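Local coordinates for protein putative NADPH-dependent oxidoreductase (PDB 3DB2) that probably catalyses NADPH-dependent oxidation or reduction of a substrate not yet identified, as a two-domain dehydrogenase of the GFO/IDH/MocA type, at residues T25-L30 against H302-V307; V67-I72 against E309-I314; K142-V147 against T248-F253. All coordinates share one frame; numbering follows the deposited sequence.

Overall arrangement
Contacts 1 and 2 set successive parts of helix 302-316 against the Rossmann domain; their centres are about 10 Å apart, and they touch, notably through the salt bridge from Lys-29 to Asp-312. Contact 1 is partly buried, with a water-linked arginine at its outer side and aliphatic groups within. Contact 2 is buried and mostly aliphatic, with a carboxylate at one end. Contact 3 belongs to the C-terminal domain, its centre about 33 Å from that of contact 1 and about 37 Å from that of contact 2. Partly buried beside the second subunit, it joins a turn to the segment 248-253, and unlike the other two is held by direct hydrogen bonds between its segments.

Contact 1 (T25-L30 against H302-V307)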
ATOM      1  N   THR C  25       2.461  19.059  31.287  1.00 24.84           N
ATOM      2  CA  THR C  25       2.371  19.816  32.558  1.00 24.53           C
ATOM      3  C   THR C  25       0.962  19.704  33.126  1.00 28.88           C
ATOM      4  O   THR C  25       0.707  20.149  34.247  1.00 33.27           O
ATOM      5  CB  THR C  25       2.780  21.282  32.385  1.00 23.86           C
ATOM      6  OG1 THR C  25       1.921  21.927  31.419  1.00 23.98           O
ATOM      7  CG2 THR C  25       4.196  21.354  31.842  1.00 20.73           C
ATOM      8  N   LYS C  26       0.039  19.092  32.388  1.00 25.40           N
ATOM      9  CA  LYS C  26      -1.273  18.785  32.954  1.00 26.73           C
ATOM     10  C   LYS C  26      -1.234  17.660  33.991  1.00 27.27           C
ATOM     11  O   LYS C  26      -2.200  17.503  34.744  1.00 28.00           O
ATOM     12  CB  LYS C  26      -2.264  18.366  31.875  1.00 27.79           C
ATOM     13  CG  LYS C  26      -2.401  19.335  30.723  1.00 26.84           C
ATOM     14  CD  LYS C  26      -3.523  18.829  29.815  1.00 32.11           C
ATOM     15  CE  LYS C  26      -3.552  19.648  28.528  1.00 33.70           C
ATOM     16  NZ  LYS C  26      -4.758  19.296  27.713  1.00 31.78           N
ATOM     17  N   SER C  27      -0.149  16.895  33.992  1.00 25.09           N
ATOM     18  CA  SER C  27      -0.001  15.734  34.855  1.00 27.59           C
ATOM     19  C   SER C  27       0.318  16.067  36.321  1.00 29.15           C
ATOM     20  O   SER C  27       1.240  16.841  36.593  1.00 32.20           O
ATOM     21  CB  SER C  27       1.129  14.840  34.344  1.00 24.84           C
ATOM     22  OG  SER C  27       1.125  13.590  35.016  1.00 24.80           O
ATOM     23  N   GLU C  28      -0.412  15.429  37.207  1.00 29.91           N
ATOM     24  CA  GLU C  28      -0.184  15.387  38.647  1.00 30.23           C
ATOM     25  C   GLU C  28       1.040  14.573  39.017  1.00 31.25           C
ATOM     26  O   GLU C  28       1.517  14.585  40.152  1.00 34.63           O
ATOM     27  CB  GLU C  28      -1.417  14.780  39.329  1.00 38.10           C
ATOM     28  CG  GLU C  28      -2.691  15.576  39.074  1.00 53.12           C
ATOM     29  CD  GLU C  28      -2.572  17.016  39.538  1.00 60.96           C
ATOM     30  OE1 GLU C  28      -1.733  17.767  38.995  1.00 65.93           O
ATOM     31  OE2 GLU C  28      -3.323  17.396  40.462  1.00 68.84           O
ATOM     32  N   LYS C  29       1.579  13.815  38.059  1.00 27.87           N
ATOM     33  CA  LYS C  29       2.728  12.951  38.288  1.00 24.26           C
ATOM     34  C   LYS C  29       4.045  13.669  38.031  1.00 22.79           C
ATOM     35  O   LYS C  29       5.090  13.135  38.382  1.00 31.65           O
ATOM     36  CB  LYS C  29       2.608  11.686  37.410  1.00 27.18           C
ATOM     37  CG  LYS C  29       1.380  10.875  37.830  1.00 35.35           C
ATOM     38  CD  LYS C  29       1.025   9.746  36.895  1.00 44.41           C
ATOM     39  CE  LYS C  29       0.687   8.453  37.625  1.00 49.78           C
ATOM     40  NZ  LYS C  29       0.576   7.320  36.655  1.00 45.75           N
ATOM     41  N   LEU C  30       3.980  14.860  37.435  1.00 22.81           N
ATOM     42  CA  LEU C  30       5.135  15.590  36.969  1.00 22.23           C
ATOM     43  C   LEU C  30       5.150  17.016  37.524  1.00 29.31           C
ATOM     44  O   LEU C  30       4.084  17.574  37.741  1.00 25.88           O
ATOM     45  CB  LEU C  30       5.137  15.694  35.441  1.00 23.63           C
ATOM     46  CG  LEU C  30       4.936  14.409  34.647  1.00 25.15           C
ATOM     47  CD1 LEU C  30       4.719  14.651  33.166  1.00 26.13           C
ATOM     48  CD2 LEU C  30       6.159  13.504  34.822  1.00 23.41           C
ATOM     49  N   HIS C 302      -1.806  10.827  24.058  1.00 18.22           N
ATOM     50  CA  HIS C 302      -0.593  10.092  23.660  1.00 12.20           C
ATOM     51  C   HIS C 302       0.676  10.763  24.145  1.00 18.61           C
ATOM     52  O   HIS C 302       1.636  10.099  24.549  1.00 19.07           O
ATOM     53  CB  HIS C 302      -0.629   9.891  22.159  1.00 12.24           C
ATOM     54  CG  HIS C 302      -0.607  11.057  21.233  1.00 16.88           C
ATOM     55  ND1 HIS C 302       0.535  11.494  20.583  1.00 19.38           N
ATOM     56  CD2 HIS C 302      -1.590  11.898  20.840  1.00 17.52           C
ATOM     57  CE1 HIS C 302       0.242  12.536  19.833  1.00 19.85           C
ATOM     58  NE2 HIS C 302      -1.050  12.810  19.971  1.00 16.20           N
ATOM     59  N   LEU C 303       0.706  12.103  24.139  1.00 16.85           N
ATOM     60  CA  LEU C 303       1.968  12.770  24.513  1.00 16.88           C
ATOM     61  C   LEU C 303       2.094  12.805  26.028  1.00 20.13           C
ATOM     62  O   LEU C 303       3.146  12.604  26.629  1.00 20.31           O
ATOM     63  CB  LEU C 303       2.010  14.183  23.913  1.00 19.06           C
ATOM     64  CG  LEU C 303       1.899  14.288  22.400  1.00 14.56           C
ATOM     65  CD1 LEU C 303       2.002  15.747  21.974  1.00 20.21           C
ATOM     66  CD2 LEU C 303       2.978  13.448  21.738  1.00 17.23           C
ATOM     67  N   ARG C 304       0.982  13.053  26.722  1.00 18.13           N
ATOM     68  CA  ARG C 304       1.001  13.068  28.179  1.00 16.85           C
ATOM     69  C   ARG C 304       1.329  11.714  28.779  1.00 19.82           C
ATOM     70  O   ARG C 304       2.178  11.593  29.661  1.00 15.71           O
ATOM     71  CB  ARG C 304      -0.367  13.515  28.706  1.00 18.44           C
ATOM     72  CG  ARG C 304      -0.510  13.415  30.211  1.00 22.14           C
ATOM     73  CD  ARG C 304      -1.801  14.093  30.664  1.00 27.18           C
ATOM     74  NE  ARG C 304      -2.050  13.866  32.086  1.00 29.83           N
ATOM     75  CZ  ARG C 304      -3.119  14.278  32.749  1.00 30.25           C
ATOM     76  NH1 ARG C 304      -4.098  14.946  32.173  1.00 23.46           N
ATOM     77  NH2 ARG C 304      -3.233  14.010  34.043  1.00 28.32           N
ATOM     78  N   VAL C 305       0.659  10.662  28.291  1.00 19.92           N
ATOM     79  CA  VAL C 305       0.861   9.345  28.897  1.00 18.28           C
ATOM     80  C   VAL C 305       2.277   8.838  28.664  1.00 19.16           C
ATOM     81  O   VAL C 305       2.768   8.085  29.516  1.00 18.90           O
ATOM     82  CB  VAL C 305      -0.136   8.275  28.433  1.00 22.21           C
ATOM     83  CG1 VAL C 305      -1.543   8.679  28.827  1.00 21.86           C
ATOM     84  CG2 VAL C 305      -0.010   8.020  26.929  1.00 20.22           C
ATOM     85  N   GLU C 306       2.940   9.215  27.586  1.00 19.39           N
ATOM     86  CA  GLU C 306       4.287   8.664  27.368  1.00 21.27           C
ATOM     87  C   GLU C 306       5.313   9.225  28.351  1.00 21.46           C
ATOM     88  O   GLU C 306       6.182   8.483  28.813  1.00 21.92           O
ATOM     89  CB  GLU C 306       4.709   8.848  25.924  1.00 24.87           C
ATOM     90  CG  GLU C 306       5.314  10.147  25.461  1.00 29.06           C
ATOM     91  CD  GLU C 306       5.730  10.154  23.991  1.00 18.75           C
ATOM     92  OE1 GLU C 306       6.180   9.123  23.451  1.00 22.73           O
ATOM     93  OE2 GLU C 306       5.619  11.215  23.349  1.00 30.69           O
ATOM     94  N   VAL C 307       5.197  10.509  28.690  1.00 20.13           N
ATOM     95  CA  VAL C 307       6.052  11.106  29.726  1.00 20.14           C
ATOM     96  C   VAL C 307       5.712  10.557  31.106  1.00 19.92           C
ATOM     97  O   VAL C 307       6.586  10.221  31.921  1.00 20.90           O
ATOM     98  CB  VAL C 307       5.961  12.647  29.669  1.00 21.63           C
ATOM     99  CG1 VAL C 307       6.925  13.293  30.662  1.00 24.93           C
ATOM    100  CG2 VAL C 307       6.234  13.139  28.239  1.00 17.26           C
TER
HETATM  101  O   HOH W   1      -2.034  13.231  36.479  1.00 41.86           O
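The guanidinium of Arg-304 turns one face to the backbone joining Lys-26 and Ser-27. Lys-26 O lies 3.6 Å above the guanidinium plane and Ser-27 N 3.9 Å above it, both offset toward the rim, so the flat group rests over the peptide rather than bonding to it. Its reach comes from a chain extended all the way to NE, with CG swung away from the backbone N (chi1 173°). At the guanidinium edge, in plane, a water accepts from Arg-304 NH2 at 2.8 Å and from Glu-28 N, also at 2.8 Å, linking the arginine to the first residue inside the type I turn from Ser-27 to Leu-30. Glu-308, one helical turn on, joins the arginine to the loop a second time, through OE2, which forms a salt bridge with Arg-304 NE and a hydrogen bond with Ser-27 OG. That hydroxyl also accepts from Lys-29 N at 3.1 Å, closing an ST turn within the loop. Further in, the side chains of Leu-30 and Val-307 cross at about a right angle, Leu-30 CD1 meeting Val-307 CG1 at 3.6 Å. The loop, which connects helix 15-24 to strand 30-36, packs against the first turns of helix 302-316; Met-20 of helix 15-24 and Ile-71 of strand 69-72 pack on Val-307, while Leu-30 also touches Tyr-24.

Contact 2 (V67-I72 against E309-I314); sequences VEMVII and EVADVI
Glu-68 OE2 is gripped by two groups, Arg-315 NH2 in a salt bridge and the backbone N of Gly-7 in a hydrogen bond; Glu-68 OE1, itself hydrogen-bonded just beyond the segments, also lies 4.1 Å from Ile-314 CG2. The acid therefore ties the residue just ahead of strand 69-72 both to the neighbouring strand 6-11 and to helix 302-316, and the pairing with arginine probably favours its ionised form. The side chains of Glu-68 and Ile-314 cross obliquely.

The selenomethionine Met-69 carries most of the remaining contact. With CG opposite the backbone N (chi1 -179°), its chain rises from the sheet and then turns about its CG-SE bond (chi3 -36°), which lays the terminal methyl against the helix. Met-69 CE is 3.9 Å from Val-310 CB and 3.8 Å from the backbone N of Ala-311, and SE lies 4.0 Å from Val-310 CG1. Nearer the root of the chain, Met-69 CB takes the tip of the isoleucine, Ile-314 CD1, at 4.1 Å. Val-310 and Ile-314, one turn apart on the helix, thus meet the selenomethionine near its end and near its base.

The helix segment 309-314 runs nearly antiparallel to strand 69-72, at 159° between their directions and 10.4 Å between their axes, covering one face of the parallel Rossmann sheet. Around the selenomethionine lie Val-8 of strand 6-11 and Leu-30 of strand 30-36; Ala-311 also reaches Val-6, and Ile-314 packs on His-92 of strand 92-96.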
ATOM      1  N   VAL C  67      15.705  17.675  39.830  1.00 20.10           N
ATOM      2  CA  VAL C  67      15.519  17.212  38.441  1.00 23.91           C
ATOM      3  C   VAL C  67      15.797  15.706  38.406  1.00 19.44           C
ATOM      4  O   VAL C  67      16.951  15.320  38.554  1.00 21.09           O
ATOM      5  CB  VAL C  67      16.394  17.966  37.441  1.00 22.09           C
ATOM      6  CG1 VAL C  67      16.462  17.240  36.101  1.00 16.64           C
ATOM      7  CG2 VAL C  67      15.816  19.355  37.251  1.00 18.46           C
ATOM      8  N   GLU C  68      14.734  14.919  38.245  1.00 20.67           N
ATOM      9  CA  GLU C  68      14.867  13.468  38.239  1.00 22.42           C
ATOM     10  C   GLU C  68      14.928  12.921  36.803  1.00 19.34           C
ATOM     11  O   GLU C  68      15.548  11.875  36.578  1.00 22.28           O
ATOM     12  CB  GLU C  68      13.729  12.798  39.011  1.00 20.04           C
ATOM     13  CG  GLU C  68      13.497  13.382  40.398  1.00 27.73           C
ATOM     14  CD  GLU C  68      12.404  12.652  41.147  1.00 31.58           C
ATOM     15  OE1 GLU C  68      12.616  11.454  41.438  1.00 30.18           O
ATOM     16  OE2 GLU C  68      11.363  13.275  41.449  1.00 30.61           O
HETATM   17  N   MSE C  69      14.261  13.618  35.901  1.00 15.76           N
HETATM   18  CA  MSE C  69      14.125  13.168  34.519  1.00 11.30           C
HETATM   19  C   MSE C  69      14.324  14.375  33.592  1.00 17.81           C
HETATM   20  O   MSE C  69      13.834  15.477  33.874  1.00 19.53           O
HETATM   21  CB  MSE C  69      12.692  12.680  34.245  1.00 17.18           C
HETATM   22  CG  MSE C  69      12.489  12.175  32.813  1.00 23.46           C
HETATM   23 SE   MSE C  69      10.620  12.214  32.230  0.75 22.80          SE
HETATM   24  CE  MSE C  69       9.757  11.743  33.881  1.00 13.34           C
ATOM     25  N   VAL C  70      15.004  14.155  32.482  1.00 16.99           N
ATOM     26  CA  VAL C  70      15.089  15.177  31.439  1.00 18.53           C
ATOM     27  C   VAL C  70      14.215  14.782  30.242  1.00 18.95           C
ATOM     28  O   VAL C  70      14.050  13.618  29.902  1.00 18.47           O
ATOM     29  CB  VAL C  70      16.523  15.420  30.961  1.00 19.09           C
ATOM     30  CG1 VAL C  70      17.391  15.974  32.096  1.00 18.69           C
ATOM     31  CG2 VAL C  70      17.158  14.139  30.429  1.00 14.82           C
ATOM     32  N   ILE C  71      13.685  15.818  29.599  1.00 17.52           N
ATOM     33  CA  ILE C  71      12.816  15.689  28.420  1.00 14.89           C
ATOM     34  C   ILE C  71      13.539  16.359  27.263  1.00 19.42           C
ATOM     35  O   ILE C  71      13.579  17.593  27.155  1.00 18.57           O
ATOM     36  CB  ILE C  71      11.450  16.285  28.749  1.00 15.28           C
ATOM     37  CG1 ILE C  71      10.756  15.511  29.898  1.00 16.61           C
ATOM     38  CG2 ILE C  71      10.557  16.365  27.511  1.00 20.17           C
ATOM     39  CD1 ILE C  71       9.532  16.175  30.440  1.00 17.54           C
ATOM     40  N   ILE C  72      14.173  15.561  26.413  1.00 17.77           N
ATOM     41  CA  ILE C  72      15.117  15.981  25.400  1.00 16.88           C
ATOM     42  C   ILE C  72      14.445  16.121  24.044  1.00 19.27           C
ATOM     43  O   ILE C  72      14.040  15.129  23.433  1.00 18.23           O
ATOM     44  CB  ILE C  72      16.305  14.993  25.300  1.00 17.38           C
ATOM     45  CG1 ILE C  72      17.028  14.889  26.646  1.00 16.29           C
ATOM     46  CG2 ILE C  72      17.281  15.313  24.177  1.00 16.58           C
ATOM     47  CD1 ILE C  72      18.045  13.772  26.724  1.00 12.83           C
ATOM     48  N   GLU C 309       4.620   7.649  31.853  1.00 18.28           N
ATOM     49  CA  GLU C 309       5.093   6.282  31.978  1.00 20.74           C
ATOM     50  C   GLU C 309       6.509   6.293  32.553  1.00 19.07           C
ATOM     51  O   GLU C 309       6.950   5.435  33.322  1.00 18.50           O
ATOM     52  CB  GLU C 309       5.117   5.605  30.611  1.00 19.70           C
ATOM     53  CG  GLU C 309       6.006   4.378  30.491  1.00 20.92           C
ATOM     54  CD  GLU C 309       5.644   3.505  29.304  1.00 24.57           C
ATOM     55  OE1 GLU C 309       4.511   2.968  29.258  1.00 27.80           O
ATOM     56  OE2 GLU C 309       6.489   3.378  28.406  1.00 22.64           O
ATOM     57  N   VAL C 310       7.302   7.290  32.145  1.00 17.71           N
ATOM     58  CA  VAL C 310       8.683   7.299  32.665  1.00 18.03           C
ATOM     59  C   VAL C 310       8.641   7.560  34.180  1.00 21.14           C
ATOM     60  O   VAL C 310       9.338   6.907  34.949  1.00 21.52           O
ATOM     61  CB  VAL C 310       9.589   8.302  31.955  1.00 21.90           C
ATOM     62  CG1 VAL C 310      11.030   8.195  32.463  1.00 24.61           C
ATOM     63  CG2 VAL C 310       9.580   8.071  30.449  1.00 21.46           C
ATOM     64  N   ALA C 311       7.816   8.516  34.581  1.00 16.94           N
ATOM     65  CA  ALA C 311       7.597   8.868  35.966  1.00 20.97           C
ATOM     66  C   ALA C 311       7.079   7.662  36.750  1.00 21.09           C
ATOM     67  O   ALA C 311       7.563   7.436  37.857  1.00 24.20           O
ATOM     68  CB  ALA C 311       6.583   9.985  36.140  1.00 19.05           C
ATOM     69  N   ASP C 312       6.140   6.937  36.142  1.00 23.52           N
ATOM     70  CA  ASP C 312       5.625   5.725  36.798  1.00 24.61           C
ATOM     71  C   ASP C 312       6.746   4.726  37.028  1.00 24.45           C
ATOM     72  O   ASP C 312       6.849   4.139  38.115  1.00 23.86           O
ATOM     73  CB  ASP C 312       4.517   5.085  35.973  1.00 27.48           C
ATOM     74  CG  ASP C 312       3.184   5.781  36.168  1.00 29.59           C
ATOM     75  OD1 ASP C 312       3.126   6.786  36.888  1.00 30.74           O
ATOM     76  OD2 ASP C 312       2.172   5.331  35.593  1.00 34.05           O
ATOM     77  N   VAL C 313       7.602   4.485  36.021  1.00 21.93           N
ATOM     78  CA  VAL C 313       8.710   3.567  36.260  1.00 17.05           C
ATOM     79  C   VAL C 313       9.817   4.129  37.142  1.00 21.41           C
ATOM     80  O   VAL C 313      10.569   3.379  37.772  1.00 25.06           O
ATOM     81  CB  VAL C 313       9.301   3.055  34.924  1.00 26.39           C
ATOM     82  CG1 VAL C 313       8.163   2.365  34.177  1.00 24.33           C
ATOM     83  CG2 VAL C 313       9.948   4.175  34.150  1.00 23.93           C
ATOM     84  N   ILE C 314       9.969   5.444  37.242  1.00 22.90           N
ATOM     85  CA  ILE C 314      10.958   5.951  38.214  1.00 24.96           C
ATOM     86  C   ILE C 314      10.437   5.725  39.627  1.00 25.32           C
ATOM     87  O   ILE C 314      11.205   5.299  40.485  1.00 27.89           O
ATOM     88  CB  ILE C 314      11.296   7.429  37.999  1.00 21.99           C
ATOM     89  CG1 ILE C 314      12.237   7.701  36.809  1.00 23.15           C
ATOM     90  CG2 ILE C 314      11.923   8.119  39.207  1.00 28.53           C
ATOM     91  CD1 ILE C 314      12.061   9.137  36.304  1.00 22.90           C
TER

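Contact 3 (K142-V147 against T248-F253)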
ATOM      1  N   LYS C 142      -7.020 -12.268  18.185  1.00 24.21           N
ATOM      2  CA  LYS C 142      -7.442 -12.981  16.974  1.00 27.57           C
ATOM      3  C   LYS C 142      -8.884 -12.688  16.583  1.00 21.06           C
ATOM      4  O   LYS C 142      -9.555 -13.453  15.867  1.00 23.58           O
ATOM      5  CB  LYS C 142      -7.231 -14.502  17.094  1.00 32.15           C
ATOM      6  CG  LYS C 142      -5.812 -14.917  17.487  1.00 31.69           C
ATOM      7  CD  LYS C 142      -4.804 -14.583  16.417  1.00 31.19           C
ATOM      8  CE  LYS C 142      -3.350 -14.610  16.845  1.00 41.05           C
ATOM      9  NZ  LYS C 142      -2.829 -13.209  16.994  1.00 53.80           N
ATOM     10  N   GLU C 143      -9.390 -11.539  17.012  1.00 22.17           N
ATOM     11  CA  GLU C 143     -10.747 -11.103  16.712  1.00 24.76           C
ATOM     12  C   GLU C 143     -10.881 -11.024  15.187  1.00 19.25           C
ATOM     13  O   GLU C 143     -11.881 -11.423  14.569  1.00 22.51           O
ATOM     14  CB  GLU C 143     -11.134  -9.790  17.396  1.00 21.63           C
ATOM     15  CG  GLU C 143     -12.593  -9.403  17.198  1.00 28.50           C
ATOM     16  CD  GLU C 143     -13.003  -8.015  17.642  1.00 33.55           C
ATOM     17  OE1 GLU C 143     -12.446  -7.419  18.589  1.00 35.82           O
ATOM     18  OE2 GLU C 143     -13.946  -7.444  17.033  1.00 36.49           O
ATOM     19  N   ILE C 144      -9.837 -10.525  14.526  1.00 18.98           N
ATOM     20  CA  ILE C 144      -9.872 -10.401  13.076  1.00 22.47           C
ATOM     21  C   ILE C 144      -9.282 -11.605  12.357  1.00 20.28           C
ATOM     22  O   ILE C 144      -9.061 -11.596  11.152  1.00 16.90           O
ATOM     23  CB  ILE C 144      -9.093  -9.129  12.682  1.00 19.71           C
ATOM     24  CG1 ILE C 144      -7.595  -9.158  12.977  1.00 24.24           C
ATOM     25  CG2 ILE C 144      -9.786  -7.947  13.349  1.00 16.75           C
ATOM     26  CD1 ILE C 144      -6.845  -8.058  12.201  1.00 22.86           C
ATOM     27  N   GLY C 145      -9.006 -12.657  13.110  1.00 20.58           N
ATOM     28  CA  GLY C 145      -8.375 -13.868  12.638  1.00 20.93           C
ATOM     29  C   GLY C 145      -6.873 -13.590  12.615  1.00 21.06           C
ATOM     30  O   GLY C 145      -6.467 -12.756  13.443  1.00 22.66           O
ATOM     31  N   GLU C 146      -6.172 -14.237  11.704  1.00 19.34           N
ATOM     32  CA  GLU C 146      -4.730 -14.080  11.568  1.00 17.48           C
ATOM     33  C   GLU C 146      -4.372 -13.015  10.523  1.00 16.70           C
ATOM     34  O   GLU C 146      -4.928 -12.973   9.453  1.00 14.88           O
ATOM     35  CB  GLU C 146      -4.017 -15.341  11.133  1.00 16.31           C
ATOM     36  CG  GLU C 146      -4.121 -16.471  12.165  1.00 31.88           C
ATOM     37  CD  GLU C 146      -3.217 -16.256  13.364  1.00 32.94           C
ATOM     38  OE1 GLU C 146      -2.221 -15.508  13.247  1.00 48.30           O
ATOM     39  OE2 GLU C 146      -3.482 -16.828  14.445  1.00 44.46           O
ATOM     40  N   VAL C 147      -3.399 -12.193  10.877  1.00 17.07           N
ATOM     41  CA  VAL C 147      -2.922 -11.160   9.964  1.00 12.88           C
ATOM     42  C   VAL C 147      -1.957 -11.700   8.925  1.00 13.97           C
ATOM     43  O   VAL C 147      -1.017 -12.437   9.222  1.00 13.81           O
ATOM     44  CB  VAL C 147      -2.149 -10.048  10.691  1.00 15.58           C
ATOM     45  CG1 VAL C 147      -1.592  -9.080   9.613  1.00 13.59           C
ATOM     46  CG2 VAL C 147      -3.030  -9.357  11.701  1.00 19.49           C
ATOM     47  N   THR C 248      -7.706 -12.884   8.458  1.00 15.20           N
ATOM     48  CA  THR C 248      -8.413 -13.975   7.755  1.00 16.87           C
ATOM     49  C   THR C 248      -9.907 -13.925   8.016  1.00 20.04           C
ATOM     50  O   THR C 248     -10.678 -14.484   7.225  1.00 20.29           O
ATOM     51  CB  THR C 248      -7.843 -15.360   8.135  1.00 16.33           C
ATOM     52  OG1 THR C 248      -7.853 -15.412   9.575  1.00 19.76           O
ATOM     53  CG2 THR C 248      -6.394 -15.554   7.696  1.00 16.47           C
ATOM     54  N   LYS C 249     -10.339 -13.276   9.090  1.00 17.66           N
ATOM     55  CA  LYS C 249     -11.733 -13.080   9.424  0.50 18.68           C
ATOM     56  C   LYS C 249     -12.231 -11.659   9.168  1.00 20.07           C
ATOM     57  O   LYS C 249     -13.420 -11.416   9.026  1.00 21.49           O
ATOM     58  CB  LYS C 249     -12.014 -13.329  10.909  0.50 19.98           C
ATOM     59  CG  LYS C 249     -11.673 -14.674  11.507  0.50 23.63           C
ATOM     60  CD  LYS C 249     -12.358 -14.845  12.859  0.50 26.56           C
ATOM     61  CE  LYS C 249     -11.445 -14.709  14.048  0.50 25.34           C
ATOM     62  NZ  LYS C 249     -10.599 -15.893  14.361  0.50 37.12           N
ATOM     63  N   ALA C 250     -11.294 -10.685   9.163  1.00 17.73           N
ATOM     64  CA  ALA C 250     -11.728  -9.289   9.079  1.00 13.15           C
ATOM     65  C   ALA C 250     -10.562  -8.369   8.694  1.00 14.87           C
ATOM     66  O   ALA C 250      -9.437  -8.705   9.065  1.00 15.65           O
ATOM     67  CB  ALA C 250     -12.299  -8.861  10.433  1.00 18.71           C
ATOM     68  N   ASN C 251     -10.877  -7.267   8.028  1.00 16.65           N
ATOM     69  CA  ASN C 251      -9.845  -6.249   7.766  1.00 16.99           C
ATOM     70  C   ASN C 251     -10.113  -4.992   8.591  1.00 17.31           C
ATOM     71  O   ASN C 251     -11.261  -4.664   8.844  1.00 16.90           O
ATOM     72  CB  ASN C 251      -9.854  -5.893   6.301  1.00 13.78           C
ATOM     73  CG  ASN C 251      -9.548  -7.051   5.389  1.00 13.69           C
ATOM     74  OD1 ASN C 251      -8.797  -7.948   5.697  1.00 14.55           O
ATOM     75  ND2 ASN C 251     -10.171  -7.029   4.206  1.00 22.66           N
ATOM     76  N   LEU C 252      -9.058  -4.282   8.968  1.00 14.14           N
ATOM     77  CA  LEU C 252      -9.199  -2.992   9.625  1.00 13.27           C
ATOM     78  C   LEU C 252      -8.643  -1.877   8.730  1.00 12.27           C
ATOM     79  O   LEU C 252      -7.556  -2.068   8.154  1.00 15.43           O
ATOM     80  CB  LEU C 252      -8.427  -2.989  10.925  1.00 12.44           C
ATOM     81  CG  LEU C 252      -8.683  -4.097  11.919  1.00 16.13           C
ATOM     82  CD1 LEU C 252      -7.675  -4.041  13.051  1.00 19.57           C
ATOM     83  CD2 LEU C 252     -10.118  -3.995  12.428  1.00 21.31           C
ATOM     84  N   PHE C 253      -9.363  -0.787   8.694  1.00 14.77           N
ATOM     85  CA  PHE C 253      -8.949   0.417   7.957  1.00 16.84           C
ATOM     86  C   PHE C 253      -8.977   1.612   8.902  1.00 14.88           C
ATOM     87  O   PHE C 253     -10.026   2.034   9.359  1.00 12.38           O
ATOM     88  CB  PHE C 253      -9.866   0.712   6.774  1.00 17.46           C
ATOM     89  CG  PHE C 253     -10.083  -0.461   5.842  1.00 19.40           C
ATOM     90  CD1 PHE C 253      -9.032  -0.941   5.084  1.00 21.91           C
ATOM     91  CD2 PHE C 253     -11.342  -1.051   5.748  1.00 22.26           C
ATOM     92  CE1 PHE C 253      -9.242  -2.009   4.221  1.00 23.38           C
ATOM     93  CE2 PHE C 253     -11.544  -2.137   4.895  1.00 22.75           C
ATOM     94  CZ  PHE C 253     -10.482  -2.628   4.172  1.00 18.80           C
TER
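Ile-144 O, at the third position of the type I turn from Lys-142 to Gly-145, accepts from Lys-249 N at 3.0 Å, the donor standing 46° out of the carbonyl plane, and weakly from Ala-250 N. At the border of the mixed sheet of the GFO/IDH/MocA C-terminal domain, this turn, which starts at Lys-142, the positive-phi residue of the Schellman motif that ends helix 130-140, meets Thr-248 to Ala-250. Thr-248 continues the join: its hydroxyl, placed between the backbone N and carbonyl carbon (chi1 52°), receives Glu-146 N in a fairly straight bond (N-H...O 157°), while Thr-248 N gives a weak one back to Glu-146 O. Replacing the threonine by valine would probably leave Glu-146 N without its hydroxyl acceptor and weaken the hold on the residues before strand 147-155. On the inner side, Ile-144 CB sits 3.9 Å from Ala-250 CB; the isoleucine crosses Leu-252 at about a right angle, Ile-144 CG2 reaching Leu-252 CD2 at 4.1 Å. Tyr-208 of the second subunit packs on Glu-146 and Thr-248. Gly-145, with positive phi, brings its CA to 3.5 Å from Thr-248 OG1, where a CB would clash with that oxygen.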